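Side-chain contacts in putative ferritin-like diiron-carboxylate protein TM1526 (Thermotoga maritima, PDB 1VJX), which is of unknown function but, as a rubrerythrin-like member of the ferritin clan, may bind a pair of metal ions and act as an oxidoreductase: residues E26-G29 with E30-Y33; D98-L101 with K102-L105; T134-K137 with I138-E142; L146-L149 with L150-K153. All blocks are in the same frame, centred on the assembly; numbering follows the deposited sequence.

Contact 1: residues E26-G29 with E30-Y33; sequences EEEG and ERFY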
ATOM      1  N   GLU A  26      -3.205   2.624   0.547  1.00 50.13           N
ATOM      2  CA  GLU A  26      -2.793   3.251  -0.715  1.00 49.79           C
ATOM      3  C   GLU A  26      -2.797   4.778  -0.633  1.00 50.60           C
ATOM      4  O   GLU A  26      -1.910   5.434  -1.168  1.00 51.16           O
ATOM      5  CB  GLU A  26      -3.671   2.781  -1.870  1.00 49.40           C
ATOM      6  CG  GLU A  26      -3.520   1.300  -2.188  1.00 47.90           C
ATOM      7  CD  GLU A  26      -2.222   0.918  -2.890  1.00 47.17           C
ATOM      8  OE1 GLU A  26      -1.440   1.814  -3.247  1.00 44.45           O
ATOM      9  OE2 GLU A  26      -1.999  -0.308  -3.111  1.00 48.10           O
ATOM     10  N   GLU A  27      -3.800   5.337   0.028  1.00 50.82           N
ATOM     11  CA  GLU A  27      -3.852   6.779   0.283  1.00 51.29           C
ATOM     12  C   GLU A  27      -2.695   7.254   1.180  1.00 51.12           C
ATOM     13  O   GLU A  27      -2.127   8.315   0.966  1.00 51.51           O
ATOM     14  CB  GLU A  27      -5.197   7.160   0.927  1.00 50.16           C
ATOM     15  CG  GLU A  27      -6.409   6.982   0.009  1.00 51.26           C
ATOM     16  CD  GLU A  27      -7.765   7.219   0.694  1.00 51.73           C
ATOM     17  OE1 GLU A  27      -7.882   7.147   1.935  1.00 49.05           O
ATOM     18  OE2 GLU A  27      -8.743   7.517  -0.024  1.00 53.68           O
ATOM     19  N   GLU A  28      -2.388   6.490   2.211  1.00 51.01           N
ATOM     20  CA  GLU A  28      -1.344   6.886   3.144  1.00 50.93           C
ATOM     21  C   GLU A  28       0.025   6.697   2.524  1.00 49.91           C
ATOM     22  O   GLU A  28       0.900   7.509   2.749  1.00 49.25           O
ATOM     23  CB  GLU A  28      -1.486   6.153   4.495  1.00 51.61           C
ATOM     24  CG  GLU A  28      -2.658   6.692   5.323  1.00 53.07           C
ATOM     25  CD  GLU A  28      -2.438   8.141   5.754  1.00 58.56           C
ATOM     26  OE1 GLU A  28      -1.373   8.407   6.385  1.00 62.19           O
ATOM     27  OE2 GLU A  28      -3.308   9.027   5.465  1.00 60.61           O
ATOM     28  N   GLY A  29       0.163   5.661   1.717  1.00 49.49           N
ATOM     29  CA  GLY A  29       1.365   5.402   0.970  1.00 50.03           C
ATOM     30  C   GLY A  29       1.716   6.503  -0.011  1.00 50.55           C
ATOM     31  O   GLY A  29       2.906   6.875  -0.151  1.00 51.06           O
ATOM     32  N   GLU A  30       0.694   7.016  -0.693  1.00 50.15           N
ATOM     33  CA  GLU A  30       0.845   8.158  -1.593  1.00 49.86           C
ATOM     34  C   GLU A  30       1.465   9.326  -0.835  1.00 49.97           C
ATOM     35  O   GLU A  30       2.424   9.939  -1.302  1.00 48.81           O
ATOM     36  CB  GLU A  30      -0.507   8.575  -2.222  1.00 49.52           C
ATOM     37  CG  GLU A  30      -0.509   9.985  -2.848  1.00 49.84           C
ATOM     38  CD  GLU A  30      -1.823  10.385  -3.525  1.00 49.15           C
ATOM     39  OE1 GLU A  30      -2.848   9.735  -3.290  1.00 49.52           O
ATOM     40  OE2 GLU A  30      -1.846  11.353  -4.304  1.00 47.11           O
ATOM     41  N   ARG A  31       0.870   9.639   0.317  1.00 50.32           N
ATOM     42  CA  ARG A  31       1.305  10.747   1.150  1.00 50.98           C
ATOM     43  C   ARG A  31       2.717  10.597   1.676  1.00 48.79           C
ATOM     44  O   ARG A  31       3.497  11.533   1.675  1.00 47.31           O
ATOM     45  CB  ARG A  31       0.388  10.879   2.356  1.00 51.00           C
ATOM     46  CG  ARG A  31      -0.635  11.932   2.200  1.00 54.04           C
ATOM     47  CD  ARG A  31      -1.379  12.224   3.483  1.00 56.66           C
ATOM     48  NE  ARG A  31      -0.458  12.797   4.475  1.00 62.41           N
ATOM     49  CZ  ARG A  31      -0.120  12.249   5.654  1.00 64.21           C
ATOM     50  NH1 ARG A  31      -0.648  11.090   6.061  1.00 64.40           N
ATOM     51  NH2 ARG A  31       0.751  12.890   6.445  1.00 64.40           N
ATOM     52  N   PHE A  32       2.985   9.426   2.222  1.00 48.44           N
ATOM     53  CA  PHE A  32       4.322   9.037   2.671  1.00 48.11           C
ATOM     54  C   PHE A  32       5.349   9.332   1.564  1.00 47.56           C
ATOM     55  O   PHE A  32       6.244  10.156   1.755  1.00 46.82           O
ATOM     56  CB  PHE A  32       4.293   7.563   3.037  1.00 48.80           C
ATOM     57  CG  PHE A  32       5.555   7.038   3.663  1.00 49.66           C
ATOM     58  CD1 PHE A  32       6.040   7.570   4.849  1.00 50.44           C
ATOM     59  CD2 PHE A  32       6.210   5.956   3.098  1.00 48.78           C
ATOM     60  CE1 PHE A  32       7.201   7.048   5.430  1.00 50.59           C
ATOM     61  CE2 PHE A  32       7.351   5.432   3.673  1.00 50.37           C
ATOM     62  CZ  PHE A  32       7.850   5.975   4.836  1.00 50.20           C
ATOM     63  N   TYR A  33       5.168   8.718   0.393  1.00 47.21           N
ATOM     64  CA  TYR A  33       6.173   8.801  -0.678  1.00 47.23           C
ATOM     65  C   TYR A  33       6.333  10.235  -1.209  1.00 46.49           C
ATOM     66  O   TYR A  33       7.456  10.663  -1.525  1.00 46.04           O
ATOM     67  CB  TYR A  33       5.890   7.800  -1.811  1.00 47.84           C
ATOM     68  CG  TYR A  33       6.001   6.331  -1.415  1.00 48.97           C
ATOM     69  CD1 TYR A  33       7.124   5.844  -0.747  1.00 49.31           C
ATOM     70  CD2 TYR A  33       4.999   5.420  -1.758  1.00 49.58           C
ATOM     71  CE1 TYR A  33       7.230   4.505  -0.402  1.00 49.96           C
ATOM     72  CE2 TYR A  33       5.089   4.079  -1.427  1.00 48.97           C
ATOM     73  CZ  TYR A  33       6.203   3.618  -0.744  1.00 51.03           C
ATOM     74  OH  TYR A  33       6.301   2.274  -0.414  1.00 49.37           O
TER
HETATM   75  O   HOH W   1      -3.293  10.873  -0.058  1.00 57.30           O
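Glu28 and Arg31 lie side by side on helix 15-36, pointing the same way, with the carboxylate turned about 50° from the guanidinium plane. The carboxylate comes to the guanidinium's edge, near its plane, where Glu28 OE1 meets Arg31 NH1 at 2.8 Å in a salt bridge; Glu28 OE2, 3.4 Å from the same Arg31 NH1, takes a weak hydrogen bond. A fold at chi2 (-65°) swings the Glu28 acid back toward its partner, and the arginine's long, flexible chain bends at chi3 to meet it, while Arg31 NH2 makes a second salt bridge, to Glu35, one turn further on. Were Glu28 an alanine, Arg31 NH1 would probably lose its acidic mate and the guanidinium would be freer to turn. Nearby, a water donates to Glu27 O at 3.0 Å and weakly to Glu30 OE1. The carbonyl oxygen of buried Gly29 accepts from Tyr33 N and lies 3.0 Å from Tyr33 CD2, oblique to the ring. Phe32, CG anti to its own nitrogen (chi1 -174°), carries its ring to Phe87 and helix 101-125. An inward acid, Glu26 bonded to His58, on a helix of a four-helix bundle is consistent with the ferritin-like diiron-carboxylate family.

Contact 2: residues D98-L101 with K102-L105; sequences DLTL and KEVL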
ATOM      1  N   ASP A  98      17.255  16.086   8.566  1.00 40.36           N
ATOM      2  CA  ASP A  98      18.490  15.305   8.371  1.00 40.92           C
ATOM      3  C   ASP A  98      18.240  13.815   8.213  1.00 41.74           C
ATOM      4  O   ASP A  98      19.049  12.999   8.661  1.00 41.72           O
ATOM      5  CB  ASP A  98      19.427  15.490   9.565  1.00 40.68           C
ATOM      6  CG  ASP A  98      18.789  15.075  10.869  1.00 41.07           C
ATOM      7  OD1 ASP A  98      17.620  14.656  10.848  1.00 40.81           O
ATOM      8  OD2 ASP A  98      19.356  15.162  11.976  1.00 43.76           O
ATOM      9  N   LEU A  99      17.134  13.447   7.580  1.00 42.68           N
ATOM     10  CA  LEU A  99      16.790  12.052   7.448  1.00 43.67           C
ATOM     11  C   LEU A  99      17.753  11.351   6.486  1.00 44.50           C
ATOM     12  O   LEU A  99      18.114  11.904   5.443  1.00 44.61           O
ATOM     13  CB  LEU A  99      15.349  11.901   6.952  1.00 43.97           C
ATOM     14  CG  LEU A  99      14.215  12.389   7.870  1.00 43.51           C
ATOM     15  CD1 LEU A  99      12.883  12.085   7.208  1.00 44.56           C
ATOM     16  CD2 LEU A  99      14.249  11.738   9.240  1.00 42.44           C
ATOM     17  N   THR A 100      18.165  10.136   6.857  1.00 45.16           N
ATOM     18  CA  THR A 100      18.946   9.276   5.979  1.00 45.22           C
ATOM     19  C   THR A 100      18.015   8.436   5.106  1.00 45.51           C
ATOM     20  O   THR A 100      16.886   8.135   5.487  1.00 45.54           O
ATOM     21  CB  THR A 100      19.883   8.338   6.783  1.00 45.39           C
ATOM     22  OG1 THR A 100      19.128   7.397   7.548  1.00 43.95           O
ATOM     23  CG2 THR A 100      20.697   9.106   7.836  1.00 45.66           C
ATOM     24  N   LEU A 101      18.498   8.054   3.935  1.00 46.20           N
ATOM     25  CA  LEU A 101      17.713   7.220   3.025  1.00 46.64           C
ATOM     26  C   LEU A 101      17.418   5.882   3.679  1.00 46.26           C
ATOM     27  O   LEU A 101      16.306   5.384   3.583  1.00 46.35           O
ATOM     28  CB  LEU A 101      18.439   7.034   1.676  1.00 46.64           C
ATOM     29  CG  LEU A 101      17.630   6.316   0.573  1.00 47.09           C
ATOM     30  CD1 LEU A 101      16.465   7.152   0.040  1.00 46.91           C
ATOM     31  CD2 LEU A 101      18.576   5.888  -0.571  1.00 47.81           C
ATOM     32  N   LYS A 102      18.413   5.347   4.382  1.00 46.21           N
ATOM     33  CA  LYS A 102      18.304   4.071   5.092  1.00 46.33           C
ATOM     34  C   LYS A 102      17.128   3.980   6.045  1.00 45.78           C
ATOM     35  O   LYS A 102      16.367   3.032   5.987  1.00 44.55           O
ATOM     36  CB  LYS A 102      19.594   3.793   5.893  1.00 46.73           C
ATOM     37  CG  LYS A 102      19.579   2.505   6.748  1.00 46.80           C
ATOM     38  CD  LYS A 102      20.984   2.154   7.308  1.00 47.48           C
ATOM     39  CE  LYS A 102      21.104   0.685   7.787  1.00 49.33           C
ATOM     40  NZ  LYS A 102      19.949   0.212   8.660  1.00 51.69           N
ATOM     41  N   GLU A 103      17.016   4.927   6.967  1.00 45.74           N
ATOM     42  CA  GLU A 103      15.979   4.827   7.985  1.00 46.32           C
ATOM     43  C   GLU A 103      14.574   4.928   7.380  1.00 45.85           C
ATOM     44  O   GLU A 103      13.657   4.252   7.782  1.00 45.16           O
ATOM     45  CB  GLU A 103      16.207   5.856   9.091  1.00 46.19           C
ATOM     46  CG  GLU A 103      16.057   7.310   8.729  1.00 45.98           C
ATOM     47  CD  GLU A 103      16.392   8.190   9.932  1.00 47.22           C
ATOM     48  OE1 GLU A 103      15.720   7.987  11.002  1.00 46.98           O
ATOM     49  OE2 GLU A 103      17.312   9.057   9.819  1.00 44.85           O
ATOM     50  N   VAL A 104      14.475   5.746   6.356  1.00 46.56           N
ATOM     51  CA  VAL A 104      13.264   5.995   5.602  1.00 46.95           C
ATOM     52  C   VAL A 104      12.844   4.747   4.795  1.00 47.17           C
ATOM     53  O   VAL A 104      11.674   4.323   4.805  1.00 46.77           O
ATOM     54  CB  VAL A 104      13.558   7.253   4.699  1.00 47.49           C
ATOM     55  CG1 VAL A 104      13.005   7.146   3.288  1.00 48.29           C
ATOM     56  CG2 VAL A 104      13.142   8.560   5.417  1.00 47.87           C
ATOM     57  N   LEU A 105      13.801   4.175   4.087  1.00 46.98           N
ATOM     58  CA  LEU A 105      13.584   2.948   3.352  1.00 47.24           C
ATOM     59  C   LEU A 105      13.224   1.772   4.265  1.00 48.25           C
ATOM     60  O   LEU A 105      12.357   0.952   3.934  1.00 49.67           O
ATOM     61  CB  LEU A 105      14.813   2.620   2.504  1.00 47.09           C
ATOM     62  CG  LEU A 105      14.985   3.435   1.223  1.00 45.79           C
ATOM     63  CD1 LEU A 105      16.077   2.921   0.464  1.00 45.26           C
ATOM     64  CD2 LEU A 105      13.729   3.408   0.357  1.00 48.36           C
TER
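Thr100 OG1 and Glu103 CG both stand between their own backbone nitrogen and carbonyl carbon (chi1 66° and 67°), which turns the hydroxyl toward the first turn of helix 101-125 and folds the glutamate back over the residue before that helix. The two side chains cross at about a right angle. Glu103 OE2 takes the Thr100 backbone N-H at 3.3 Å in a nearly straight bond, 178° at the hydrogen, received on the anti side of the carboxylate. In return Glu103 N gives a weak bond to Thr100 OG1, also 3.3 Å, and the Thr100 hydroxyl donates weakly to Glu103 OE2. This reciprocal pair is a capping box, with Thr100 as N-cap: threonine supplies a short acceptor for an N-H of the first turn, and glutamate has the reach to return to the cap's own amide. Arg96 adds a salt bridge to Glu103 OE2. With an alanine at Glu103, the Thr100 amide and Arg96 would probably both lose their acceptor and the box would be left half made. Beneath the polar cap, Leu99 CD1 meets Val104 CG2 at 4.0 Å, their side chains crossing nearly at right angles. Leu101 CG touches Leu105 CD1 at 3.7 Å, one turn apart, and both leucines continue onto Met152 of helix 129-156; branched aliphatic chains suit this face, where Phe48 of helix 43-68 also packs against Leu101 and Val104.

Contact 3: residues T134-K137 with I138-E142; sequences TVKK and IIDQE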
ATOM      1  N   THR A 134      -8.084  -7.550 -11.076  1.00 46.76           N
ATOM      2  CA  THR A 134      -7.755  -6.138 -10.877  1.00 45.67           C
ATOM      3  C   THR A 134      -6.807  -5.978  -9.686  1.00 44.74           C
ATOM      4  O   THR A 134      -5.845  -5.212  -9.728  1.00 44.38           O
ATOM      5  CB  THR A 134      -9.043  -5.280 -10.683  1.00 45.72           C
ATOM      6  OG1 THR A 134      -9.860  -5.246 -11.880  1.00 45.70           O
ATOM      7  CG2 THR A 134      -8.692  -3.842 -10.450  1.00 46.84           C
ATOM      8  N   VAL A 135      -7.077  -6.737  -8.645  1.00 43.81           N
ATOM      9  CA  VAL A 135      -6.270  -6.702  -7.438  1.00 44.39           C
ATOM     10  C   VAL A 135      -4.925  -7.396  -7.603  1.00 44.57           C
ATOM     11  O   VAL A 135      -3.963  -6.962  -7.000  1.00 46.21           O
ATOM     12  CB  VAL A 135      -7.053  -7.281  -6.191  1.00 43.84           C
ATOM     13  CG1 VAL A 135      -6.202  -7.243  -4.952  1.00 42.04           C
ATOM     14  CG2 VAL A 135      -8.412  -6.523  -5.964  1.00 44.65           C
ATOM     15  N   LYS A 136      -4.859  -8.472  -8.379  1.00 44.80           N
ATOM     16  CA  LYS A 136      -3.570  -9.093  -8.719  1.00 45.47           C
ATOM     17  C   LYS A 136      -2.608  -8.144  -9.472  1.00 45.04           C
ATOM     18  O   LYS A 136      -1.413  -8.171  -9.239  1.00 44.43           O
ATOM     19  CB  LYS A 136      -3.770 -10.358  -9.558  1.00 45.67           C
ATOM     20  CG  LYS A 136      -2.439 -11.028  -9.898  1.00 47.14           C
ATOM     21  CD  LYS A 136      -2.510 -12.513 -10.115  1.00 49.45           C
ATOM     22  CE  LYS A 136      -1.086 -13.190  -9.983  1.00 48.56           C
ATOM     23  NZ  LYS A 136      -0.353 -13.201 -11.262  1.00 52.31           N
ATOM     24  N   LYS A 137      -3.144  -7.356 -10.399  1.00 44.99           N
ATOM     25  CA  LYS A 137      -2.399  -6.296 -11.061  1.00 46.06           C
ATOM     26  C   LYS A 137      -1.754  -5.328 -10.060  1.00 45.38           C
ATOM     27  O   LYS A 137      -0.553  -5.034 -10.154  1.00 43.96           O
ATOM     28  CB  LYS A 137      -3.316  -5.540 -12.039  1.00 46.85           C
ATOM     29  CG  LYS A 137      -2.570  -4.748 -13.126  1.00 47.99           C
ATOM     30  CD  LYS A 137      -3.557  -4.044 -14.080  1.00 49.63           C
ATOM     31  CE  LYS A 137      -2.976  -2.742 -14.688  1.00 51.73           C
ATOM     32  NZ  LYS A 137      -1.770  -2.974 -15.592  1.00 53.37           N
ATOM     33  N   ILE A 138      -2.551  -4.882  -9.083  1.00 45.50           N
ATOM     34  CA  ILE A 138      -2.088  -3.987  -8.012  1.00 45.57           C
ATOM     35  C   ILE A 138      -1.008  -4.628  -7.148  1.00 45.95           C
ATOM     36  O   ILE A 138      -0.018  -3.990  -6.816  1.00 46.21           O
ATOM     37  CB  ILE A 138      -3.291  -3.523  -7.127  1.00 46.22           C
ATOM     38  CG1 ILE A 138      -4.232  -2.582  -7.919  1.00 46.26           C
ATOM     39  CG2 ILE A 138      -2.830  -2.785  -5.840  1.00 45.15           C
ATOM     40  CD1 ILE A 138      -5.527  -2.272  -7.206  1.00 45.25           C
ATOM     41  N   ILE A 139      -1.226  -5.882  -6.763  1.00 45.86           N
ATOM     42  CA  ILE A 139      -0.248  -6.648  -6.019  1.00 45.19           C
ATOM     43  C   ILE A 139       1.107  -6.761  -6.753  1.00 44.80           C
ATOM     44  O   ILE A 139       2.148  -6.558  -6.141  1.00 44.72           O
ATOM     45  CB  ILE A 139      -0.809  -8.053  -5.692  1.00 44.48           C
ATOM     46  CG1 ILE A 139      -1.870  -7.970  -4.582  1.00 46.37           C
ATOM     47  CG2 ILE A 139       0.323  -8.997  -5.223  1.00 45.73           C
ATOM     48  CD1 ILE A 139      -2.672  -9.301  -4.362  1.00 45.70           C
ATOM     49  N   ASP A 140       1.070  -7.133  -8.030  1.00 44.24           N
ATOM     50  CA  ASP A 140       2.239  -7.159  -8.888  1.00 44.64           C
ATOM     51  C   ASP A 140       2.952  -5.830  -8.928  1.00 44.55           C
ATOM     52  O   ASP A 140       4.150  -5.791  -8.826  1.00 44.61           O
ATOM     53  CB  ASP A 140       1.868  -7.566 -10.300  1.00 44.70           C
ATOM     54  CG  ASP A 140       1.523  -9.024 -10.413  1.00 49.36           C
ATOM     55  OD1 ASP A 140       2.087  -9.850  -9.618  1.00 52.10           O
ATOM     56  OD2 ASP A 140       0.725  -9.439 -11.313  1.00 54.68           O
ATOM     57  N   GLN A 141       2.218  -4.731  -9.055  1.00 46.22           N
ATOM     58  CA  GLN A 141       2.832  -3.402  -9.038  1.00 46.91           C
ATOM     59  C   GLN A 141       3.391  -3.071  -7.657  1.00 47.30           C
ATOM     60  O   GLN A 141       4.420  -2.442  -7.541  1.00 48.03           O
ATOM     61  CB  GLN A 141       1.823  -2.336  -9.505  1.00 47.37           C
ATOM     62  CG  GLN A 141       1.704  -2.268 -11.037  1.00 49.15           C
ATOM     63  CD  GLN A 141       0.346  -1.740 -11.602  1.00 47.43           C
ATOM     64  OE1 GLN A 141      -0.516  -1.256 -10.874  1.00 45.46           O
ATOM     65  NE2 GLN A 141       0.177  -1.886 -12.913  1.00 46.87           N
ATOM     66  N   GLU A 142       2.688  -3.481  -6.602  1.00 47.81           N
ATOM     67  CA  GLU A 142       3.153  -3.240  -5.234  1.00 47.20           C
ATOM     68  C   GLU A 142       4.441  -4.005  -4.994  1.00 47.23           C
ATOM     69  O   GLU A 142       5.308  -3.524  -4.290  1.00 47.40           O
ATOM     70  CB  GLU A 142       2.103  -3.648  -4.211  1.00 46.51           C
ATOM     71  CG  GLU A 142       0.886  -2.727  -4.166  1.00 48.35           C
ATOM     72  CD  GLU A 142       1.198  -1.305  -3.724  1.00 49.43           C
ATOM     73  OE1 GLU A 142       2.314  -1.090  -3.175  1.00 50.47           O
ATOM     74  OE2 GLU A 142       0.322  -0.411  -3.925  1.00 45.96           O
TER
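Asp140 N donates to Lys136 O at 3.0 Å, with 172° at the hydrogen, and the side chains of the same two residues reach for each other outside the helix. Lys136 runs out with CG anti to its nitrogen (chi1 -179°) and bends only at chi4, bringing NZ to 3.9 Å from Asp140 OD2, a long salt bridge. The lysine's CG also passes 3.8 Å from that same Asp140 OD2, the two chains crossing at a slant. An acid four residues after a lysine suits an exposed flank, since one helical turn sets both on the same side. The next pair makes no side-chain bond of its own. Lys137 NZ and Gln141 NE2 stand 3.5 Å apart, both donors, so their meeting is mere proximity, and the amide's stronger tie is inward, from Gln141 OE1 to His58. These polar rows clothe one side of helix 129-156 in the four-helix bundle of the ferritin-like fold, while β-branched residues fill its other side. There Val135 CG1 touches Ile139 CD1 at 4.1 Å. Ile139 has CG1 anti to its carbonyl carbon (chi1 -74°), which carries this branch back along the helix to within 3.4 Å of Val135 O and leads CD1 on to the valine. Beyond the pair, Ile139 packs on Tyr119 and Tyr120 of helix 101-125, Val135 on Met65 of helix 43-68, and Ile138 on Phe62. Glu142, buried, turns its carboxylate among Glu26, Glu55 and Glu112, a cluster of acids consistent with a diiron-carboxylate site.

Contact 4: residues L146-L149 with L150-K153; sequences LRKL and LEMK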
ATOM      1  N   LEU A 146       8.207  -2.612  -3.946  1.00 44.87           N
ATOM      2  CA  LEU A 146       9.045  -3.278  -2.956  1.00 45.15           C
ATOM      3  C   LEU A 146      10.459  -3.621  -3.483  1.00 44.73           C
ATOM      4  O   LEU A 146      11.447  -3.339  -2.838  1.00 43.63           O
ATOM      5  CB  LEU A 146       8.355  -4.548  -2.448  1.00 44.90           C
ATOM      6  CG  LEU A 146       9.162  -5.291  -1.384  1.00 45.26           C
ATOM      7  CD1 LEU A 146       9.458  -4.368  -0.161  1.00 43.28           C
ATOM      8  CD2 LEU A 146       8.454  -6.573  -1.006  1.00 45.02           C
ATOM      9  N   ARG A 147      10.522  -4.220  -4.657  1.00 45.11           N
ATOM     10  CA  ARG A 147      11.793  -4.514  -5.305  1.00 45.33           C
ATOM     11  C   ARG A 147      12.621  -3.241  -5.488  1.00 45.33           C
ATOM     12  O   ARG A 147      13.863  -3.257  -5.322  1.00 44.73           O
ATOM     13  CB  ARG A 147      11.519  -5.140  -6.662  1.00 45.64           C
ATOM     14  CG  ARG A 147      12.745  -5.436  -7.506  1.00 48.90           C
ATOM     15  CD  ARG A 147      12.432  -5.371  -8.981  1.00 53.98           C
ATOM     16  NE  ARG A 147      12.193  -3.976  -9.397  1.00 57.43           N
ATOM     17  CZ  ARG A 147      13.169  -3.115  -9.689  1.00 56.47           C
ATOM     18  NH1 ARG A 147      14.435  -3.486  -9.583  1.00 58.73           N
ATOM     19  NH2 ARG A 147      12.886  -1.877 -10.073  1.00 55.57           N
ATOM     20  N   LYS A 148      11.944  -2.141  -5.843  1.00 45.33           N
ATOM     21  CA  LYS A 148      12.625  -0.859  -6.047  1.00 45.20           C
ATOM     22  C   LYS A 148      13.157  -0.328  -4.746  1.00 44.90           C
ATOM     23  O   LYS A 148      14.301   0.119  -4.682  1.00 45.54           O
ATOM     24  CB  LYS A 148      11.704   0.172  -6.691  1.00 45.90           C
ATOM     25  CG  LYS A 148      12.373   1.513  -6.965  1.00 47.26           C
ATOM     26  CD  LYS A 148      13.386   1.426  -8.078  1.00 48.09           C
ATOM     27  CE  LYS A 148      14.330   2.588  -8.131  1.00 48.00           C
ATOM     28  NZ  LYS A 148      15.408   2.272  -9.147  1.00 46.51           N
ATOM     29  N   LEU A 149      12.344  -0.404  -3.695  1.00 44.65           N
ATOM     30  CA  LEU A 149      12.798  -0.054  -2.349  1.00 44.88           C
ATOM     31  C   LEU A 149      14.022  -0.878  -1.883  1.00 45.40           C
ATOM     32  O   LEU A 149      14.940  -0.349  -1.280  1.00 45.84           O
ATOM     33  CB  LEU A 149      11.641  -0.188  -1.343  1.00 44.85           C
ATOM     34  CG  LEU A 149      10.403   0.710  -1.520  1.00 42.73           C
ATOM     35  CD1 LEU A 149       9.329   0.394  -0.501  1.00 41.89           C
ATOM     36  CD2 LEU A 149      10.750   2.176  -1.415  1.00 42.77           C
ATOM     37  N   LEU A 150      14.048  -2.168  -2.168  1.00 46.48           N
ATOM     38  CA  LEU A 150      15.179  -3.009  -1.773  1.00 47.25           C
ATOM     39  C   LEU A 150      16.433  -2.719  -2.627  1.00 48.60           C
ATOM     40  O   LEU A 150      17.579  -2.802  -2.139  1.00 48.20           O
ATOM     41  CB  LEU A 150      14.773  -4.485  -1.849  1.00 47.24           C
ATOM     42  CG  LEU A 150      13.697  -4.913  -0.836  1.00 47.03           C
ATOM     43  CD1 LEU A 150      13.041  -6.252  -1.220  1.00 47.11           C
ATOM     44  CD2 LEU A 150      14.302  -4.996   0.597  1.00 46.82           C
ATOM     45  N   GLU A 151      16.198  -2.374  -3.893  1.00 50.71           N
ATOM     46  CA  GLU A 151      17.250  -1.942  -4.818  1.00 52.40           C
ATOM     47  C   GLU A 151      17.926  -0.642  -4.328  1.00 53.29           C
ATOM     48  O   GLU A 151      19.135  -0.553  -4.290  1.00 53.12           O
ATOM     49  CB  GLU A 151      16.660  -1.779  -6.237  1.00 52.14           C
ATOM     50  CG  GLU A 151      17.607  -1.231  -7.301  1.00 52.45           C
ATOM     51  CD  GLU A 151      17.028  -1.355  -8.712  1.00 54.59           C
ATOM     52  OE1 GLU A 151      16.281  -0.450  -9.152  1.00 57.95           O
ATOM     53  OE2 GLU A 151      17.314  -2.374  -9.389  1.00 59.42           O
HETATM   54  N   MSE A 152      17.126   0.343  -3.946  1.00 55.00           N
HETATM   55  CA  MSE A 152      17.623   1.578  -3.350  1.00 57.43           C
HETATM   56  C   MSE A 152      18.355   1.325  -2.030  1.00 55.47           C
HETATM   57  O   MSE A 152      19.423   1.888  -1.800  1.00 54.78           O
HETATM   58  CB  MSE A 152      16.477   2.573  -3.141  1.00 56.52           C
HETATM   59  CG  MSE A 152      15.917   3.155  -4.420  1.00 58.83           C
HETATM   60 SE   MSE A 152      14.290   4.205  -4.110  1.00 69.60          SE
HETATM   61  CE  MSE A 152      15.050   5.861  -3.367  1.00 67.24           C
ATOM     62  N   LYS A 153      17.797   0.480  -1.167  1.00 54.75           N
ATOM     63  CA  LYS A 153      18.486   0.140   0.082  1.00 54.42           C
ATOM     64  C   LYS A 153      19.876  -0.429  -0.184  1.00 55.03           C
ATOM     65  O   LYS A 153      20.880  -0.024   0.416  1.00 54.85           O
ATOM     66  CB  LYS A 153      17.690  -0.877   0.890  1.00 53.76           C
ATOM     67  CG  LYS A 153      18.243  -1.086   2.302  1.00 53.25           C
ATOM     68  CD  LYS A 153      17.498  -2.186   3.062  1.00 53.81           C
ATOM     69  CE  LYS A 153      18.311  -2.734   4.245  1.00 52.97           C
ATOM     70  NZ  LYS A 153      18.486  -1.735   5.351  1.00 54.37           N
TER
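Four successive i to i+4 backbone bonds, from Leu150 N to Leu146 O through to Lys153 N to Leu149 O, hold this part of helix 129-156 in regular α-helical form. Outside it, Glu151 takes two basic partners. Lys148 NZ donates to Glu151 OE1 at 2.9 Å, arriving nearly on the line of the C-O bond; the lysine gets there by bending at chi2 (70°) and then running straight. Arg147 lies alongside the glutamate, pointing the same way, and the carboxylate meets the edge of its guanidinium, Arg147 NH1 to Glu151 OE2 at 3.1 Å. Their planes stand 78° apart, and the hydrogen bond is weak; Arg147 NE has a further salt bridge to Glu144. Lys148 also lays its CE 4.1 Å from Met152 CG, where the selenomethionine heads inward to Phe48 and Leu105. On another flank Leu146 CG meets Leu150 CD1 at 4.0 Å, and Leu149 faces helix 101-125. One carboxylate thus divides its two oxygens between bases three and four residues earlier, a salt-bridge network in which the two positive charges probably stabilise the ionised Glu151, and its carboxylate in turn helps fix where both basic groups lie.

Along the chain the contacts come in order: contact 1 on helix 15-36, contact 2 where a loop enters helix 101-125, and contacts 3 and 4 on helix 129-156, their centres about 17 Å apart. Contacts 2 and 3 lie on opposite sides of the chain's centre, about 27 Å between centres, whereas contacts 2 and 4 are about 13 Å apart and pack directly, Leu105 against Leu149 and Met152. Contact 1 bridges the others: Phe32 reaches Val104, Tyr33 reaches Leu149, and Glu26 comes beside Glu142 of contact 3. Charged pairs dress the helices outside, while apolar and acidic residues turned inward join the bundle round an acidic centre that probably binds metal.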